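Local coordinates for protein HP0958 (Helicobacter pylori, PDB 3NA7) that probably acts in flagellar biogenesis as an export chaperone and post-transcriptional regulator, joining a kinked antiparallel coiled-coil hairpin to a zinc-ribbon domain, at residues 67-70 and 71-75; 104-107 and 108-112. All blocks are in the same frame, centred on the assembly; numbering follows the deposited sequence.

Interaction 1 (67-70 and 71-75)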
loop_
_atom_site.group_PDB
_atom_site.type_symbol
_atom_site.label_atom_id
_atom_site.label_comp_id
_atom_site.label_asym_id
_atom_site.label_seq_id
_atom_site.Cartn_x
_atom_site.Cartn_y
_atom_site.Cartn_z
ATOM N N GLN A 67 5.767 -42.949 3.948
ATOM C CA GLN A 67 5.950 -43.814 5.104
ATOM C C GLN A 67 4.805 -44.832 5.156
ATOM O O GLN A 67 5.053 -46.033 5.287
ATOM C CB GLN A 67 6.031 -42.977 6.388
ATOM C CG GLN A 67 6.136 -43.779 7.666
ATOM C CD GLN A 67 7.343 -44.698 7.691
ATOM O OE1 GLN A 67 8.461 -44.286 7.378
ATOM N NE2 GLN A 67 7.121 -45.952 8.066
ATOM N N THR A 68 3.565 -44.363 4.993
ATOM C CA THR A 68 2.399 -45.262 5.023
ATOM C C THR A 68 2.413 -46.237 3.842
ATOM O O THR A 68 2.055 -47.405 3.988
ATOM C CB THR A 68 1.068 -44.492 5.073
ATOM O OG1 THR A 68 0.839 -43.876 3.810
ATOM C CG2 THR A 68 1.098 -43.411 6.155
ATOM N N LEU A 69 2.857 -45.763 2.683
ATOM C CA LEU A 69 3.074 -46.630 1.532
ATOM C C LEU A 69 4.135 -47.716 1.808
ATOM O O LEU A 69 3.968 -48.872 1.399
ATOM C CB LEU A 69 3.484 -45.789 0.331
ATOM C CG LEU A 69 3.866 -46.467 -0.981
ATOM C CD1 LEU A 69 2.704 -47.280 -1.560
ATOM C CD2 LEU A 69 4.287 -45.398 -1.943
ATOM N N GLN A 70 5.210 -47.342 2.504
ATOM C CA GLN A 70 6.209 -48.301 2.978
ATOM C C GLN A 70 5.597 -49.332 3.934
ATOM O O GLN A 70 5.871 -50.519 3.822
ATOM C CB GLN A 70 7.404 -47.574 3.637
ATOM C CG GLN A 70 8.564 -48.520 4.081
ATOM C CD GLN A 70 9.720 -47.807 4.808
ATOM O OE1 GLN A 70 9.739 -46.578 4.940
ATOM N NE2 GLN A 70 10.687 -48.592 5.280
ATOM N N ASP A 71 4.770 -48.863 4.870
ATOM C CA ASP A 71 4.034 -49.721 5.804
ATOM C C ASP A 71 3.105 -50.670 5.049
ATOM O O ASP A 71 3.062 -51.869 5.316
ATOM C CB ASP A 71 3.213 -48.866 6.776
ATOM C CG ASP A 71 4.074 -48.110 7.778
ATOM O OD1 ASP A 71 5.255 -48.477 7.992
ATOM O OD2 ASP A 71 3.568 -47.132 8.370
ATOM N N THR A 72 2.369 -50.123 4.089
ATOM C CA THR A 72 1.409 -50.897 3.310
ATOM C C THR A 72 2.088 -52.011 2.521
ATOM O O THR A 72 1.614 -53.141 2.525
ATOM C CB THR A 72 0.563 -49.957 2.420
ATOM O OG1 THR A 72 -0.108 -49.050 3.282
ATOM C CG2 THR A 72 -0.485 -50.704 1.626
ATOM N N ASN A 73 3.197 -51.681 1.865
ATOM C CA ASN A 73 3.974 -52.639 1.078
ATOM C C ASN A 73 4.585 -53.733 1.947
ATOM O O ASN A 73 4.626 -54.897 1.531
ATOM C CB ASN A 73 5.061 -51.923 0.252
ATOM C CG ASN A 73 4.477 -51.075 -0.891
ATOM O OD1 ASN A 73 5.144 -50.180 -1.436
ATOM N ND2 ASN A 73 3.238 -51.352 -1.250
ATOM N N ALA A 74 5.034 -53.373 3.152
ATOM C CA ALA A 74 5.495 -54.377 4.132
ATOM C C ALA A 74 4.352 -55.312 4.519
ATOM O O ALA A 74 4.553 -56.521 4.684
ATOM C CB ALA A 74 6.069 -53.710 5.376
ATOM N N LYS A 75 3.149 -54.760 4.654
ATOM C CA LYS A 75 1.977 -55.591 4.952
ATOM C C LYS A 75 1.670 -56.540 3.782
ATOM O O LYS A 75 1.433 -57.742 3.966
ATOM C CB LYS A 75 0.778 -54.712 5.310
ATOM C CG LYS A 75 -0.496 -55.465 5.642
ATOM C CD LYS A 75 -0.443 -56.127 7.009
ATOM C CE LYS A 75 -1.451 -57.266 7.083
ATOM N NZ LYS A 75 -1.071 -58.269 8.132
#

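Interaction 2 (104-107 and 108-112)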
loop_
_atom_site.group_PDB
_atom_site.type_symbol
_atom_site.label_atom_id
_atom_site.label_comp_id
_atom_site.label_asym_id
_atom_site.label_seq_id
_atom_site.Cartn_x
_atom_site.Cartn_y
_atom_site.Cartn_z
ATOM N N GLU A 104 -5.078 -51.997 -2.875
ATOM C CA GLU A 104 -5.841 -50.788 -3.136
ATOM C C GLU A 104 -5.344 -49.617 -2.314
ATOM O O GLU A 104 -5.237 -48.523 -2.840
ATOM C CB GLU A 104 -7.354 -50.982 -2.951
ATOM C CG GLU A 104 -8.154 -50.813 -4.234
ATOM C CD GLU A 104 -7.884 -49.498 -4.987
ATOM O OE1 GLU A 104 -8.281 -48.388 -4.542
ATOM O OE2 GLU A 104 -7.287 -49.579 -6.076
ATOM N N ARG A 105 -5.005 -49.848 -1.045
ATOM C CA ARG A 105 -4.510 -48.762 -0.199
ATOM C C ARG A 105 -3.168 -48.266 -0.735
ATOM O O ARG A 105 -2.912 -47.065 -0.791
ATOM C CB ARG A 105 -4.421 -49.183 1.273
ATOM C CG ARG A 105 -5.787 -49.593 1.872
ATOM C CD ARG A 105 -5.750 -49.771 3.378
ATOM N NE ARG A 105 -7.078 -49.516 3.929
ATOM C CZ ARG A 105 -7.824 -50.402 4.585
ATOM N NH1 ARG A 105 -7.376 -51.630 4.823
ATOM N NH2 ARG A 105 -9.027 -50.051 5.015
ATOM N N SER A 106 -2.339 -49.193 -1.195
ATOM C CA SER A 106 -1.076 -48.808 -1.807
ATOM C C SER A 106 -1.304 -48.035 -3.129
ATOM O O SER A 106 -0.581 -47.069 -3.409
ATOM C CB SER A 106 -0.156 -50.021 -1.969
ATOM O OG SER A 106 0.714 -49.840 -3.061
ATOM N N ASN A 107 -2.325 -48.403 -3.908
ATOM C CA ASN A 107 -2.694 -47.592 -5.090
ATOM C C ASN A 107 -3.169 -46.182 -4.762
ATOM O O ASN A 107 -2.858 -45.245 -5.504
ATOM C CB ASN A 107 -3.755 -48.256 -5.969
ATOM C CG ASN A 107 -3.336 -49.623 -6.479
ATOM O OD1 ASN A 107 -2.158 -49.963 -6.489
ATOM N ND2 ASN A 107 -4.321 -50.419 -6.917
ATOM N N GLN A 108 -3.930 -46.033 -3.674
ATOM C CA GLN A 108 -4.344 -44.707 -3.169
ATOM C C GLN A 108 -3.147 -43.836 -2.775
ATOM O O GLN A 108 -3.092 -42.668 -3.154
ATOM C CB GLN A 108 -5.287 -44.833 -1.972
ATOM C CG GLN A 108 -6.691 -45.283 -2.328
ATOM C CD GLN A 108 -7.395 -46.021 -1.189
ATOM O OE1 GLN A 108 -6.939 -46.012 -0.041
ATOM N NE2 GLN A 108 -8.503 -46.672 -1.511
ATOM N N ALA A 109 -2.202 -44.399 -2.019
ATOM C CA ALA A 109 -1.015 -43.653 -1.597
ATOM C C ALA A 109 -0.171 -43.209 -2.781
ATOM O O ALA A 109 0.321 -42.081 -2.792
ATOM C CB ALA A 109 -0.178 -44.452 -0.617
ATOM N N ASN A 110 -0.006 -44.085 -3.775
ATOM C CA ASN A 110 0.738 -43.733 -4.974
ATOM C C ASN A 110 0.084 -42.613 -5.744
ATOM O O ASN A 110 0.781 -41.683 -6.150
ATOM C CB ASN A 110 1.005 -44.941 -5.877
ATOM C CG ASN A 110 2.210 -45.723 -5.427
ATOM O OD1 ASN A 110 3.278 -45.153 -5.224
ATOM N ND2 ASN A 110 2.050 -47.029 -5.246
ATOM N N ARG A 111 -1.234 -42.689 -5.939
ATOM C CA ARG A 111 -1.985 -41.583 -6.549
ATOM C C ARG A 111 -1.881 -40.261 -5.764
ATOM O O ARG A 111 -1.724 -39.204 -6.373
ATOM C CB ARG A 111 -3.466 -41.917 -6.787
ATOM C CG ARG A 111 -3.742 -43.204 -7.564
ATOM C CD ARG A 111 -5.212 -43.319 -8.059
ATOM N NE ARG A 111 -6.181 -43.630 -7.003
ATOM C CZ ARG A 111 -6.551 -44.864 -6.637
ATOM N NH1 ARG A 111 -7.448 -45.030 -5.667
ATOM N NH2 ARG A 111 -6.039 -45.938 -7.232
ATOM N N GLU A 112 -2.018 -40.314 -4.442
ATOM C CA GLU A 112 -1.946 -39.117 -3.615
ATOM C C GLU A 112 -0.551 -38.469 -3.706
ATOM O O GLU A 112 -0.441 -37.271 -3.881
ATOM C CB GLU A 112 -2.348 -39.419 -2.145
ATOM C CG GLU A 112 -2.112 -38.265 -1.126
ATOM C CD GLU A 112 -3.049 -37.083 -1.323
ATOM O OE1 GLU A 112 -2.881 -36.030 -0.661
ATOM O OE2 GLU A 112 -3.971 -37.195 -2.143
#

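Interaction 1 (67-70 and 71-75)
Gln67 and Asp71 open a run of four consecutive i to i+4 backbone hydrogen bonds between 67-70 and 71-75, toward the C-terminal end of helix 24-85; Asp71 N donates to Gln67 O at 2.9 Å, in a bond not far from straight. The bonds Thr72 to Thr68, Asn73 to Leu69 and Ala74 to Gln70 repeat the pattern, as expected of regular alpha-helix.

Thr68 O is gripped twice by one residue. Thr72 N reaches Thr68 O at 2.7 Å, and Thr72 OG1 adds a second bond of 2.8 Å. The two donors approach from opposite faces of the carbonyl plane, with the hydroxyl standing well above it. This is possible because OG1 lies beside the backbone N of Thr72 (chi1 -59°), which turns the hydroxyl back along the helix and leaves CG2 to face Ser106 of helix 91-171. The hydroxyl of Thr68 itself bonds to Asn65 O.

On the exposed side, Gln67 bends at its second torsion, bringing NE2 to within 3.1 Å of Asp71 OD1. The bond is weak, its N-H...O angle only 126°, and the amide and carboxylate planes stand 61° apart.

Facing helix 91-171, Leu69 passes slantwise across Asn73, its CD1 3.8 Å from Asn73 OD1. Asn73 ND2 has a weak hydrogen bond to Ser106 OG, while Leu69 also touches Asn110 and Ile113.

The chemistry implies a helix turn with two unlike flanks: at the interhelical side of this antiparallel coiled coil, the threonine folds its polar group back onto its own backbone and offers a methyl to the partner helix, whereas the surface pair adds only a weak amide-carboxylate link.

Interaction 2 (104-107 and 108-112)
Arg111 folds back over the preceding turn of helix 91-171 toward Asn107 and Glu104. From its CB, 3.6 Å from Asn107 O, the chain passes to CG, which lies closer still to that oxygen at 3.0 Å. CD and NE of Arg111 each lie 4.0 Å from Asn107 O, and the bend at the third torsion (chi3 -74°) brings the guanidinium across it, with that oxygen over one face near the rim. CZ of Arg111 stays near Asn107 O, at 3.9 Å. At the tip the two nitrogens part: NH2 comes 3.5 Å from Asn107 CB, and NH1 faces Glu104 OE1 in a long salt bridge of 3.6 Å. The carboxylate and guanidinium planes are only 15° apart, and OE1 lies at the guanidinium edge.

The other carboxylate oxygen, OE2, accepts a 3.2 Å hydrogen bond from Asn107 ND2, which approaches from above the carboxylate plane. The extended Gln108 side chain crosses Glu104 at about a right angle. Arg111 N also donates to Asn107 O in the regular helical bond.

Glu104 therefore has a neutral amide at one oxygen and a cation near the other, a pairing that would probably favour its ionised form, although the salt bridge's length suggests a modest electrostatic tie.

Interactions 1 and 2 lie on the two antiparallel helices of the coiled-coil hairpin, 24-85 and 91-171, with centres about 10 Å apart. Both are largely surface contacts; of the residues that touch within them, Ser106 alone is buried. They meet directly where Leu69 CD2 lies 3.4 Å from Asn110 OD1 and Thr72 CG2 lies 3.7 Å from Ser106 CB. Their chemistry diverges with place: interaction 1 places threonine and leucine methyl groups at the interhelical seam and a weak neutral-to-acid link outside, whereas interaction 2 carries a charged i to i+7 pair on its outer flank and turns small and amide side chains toward the seam.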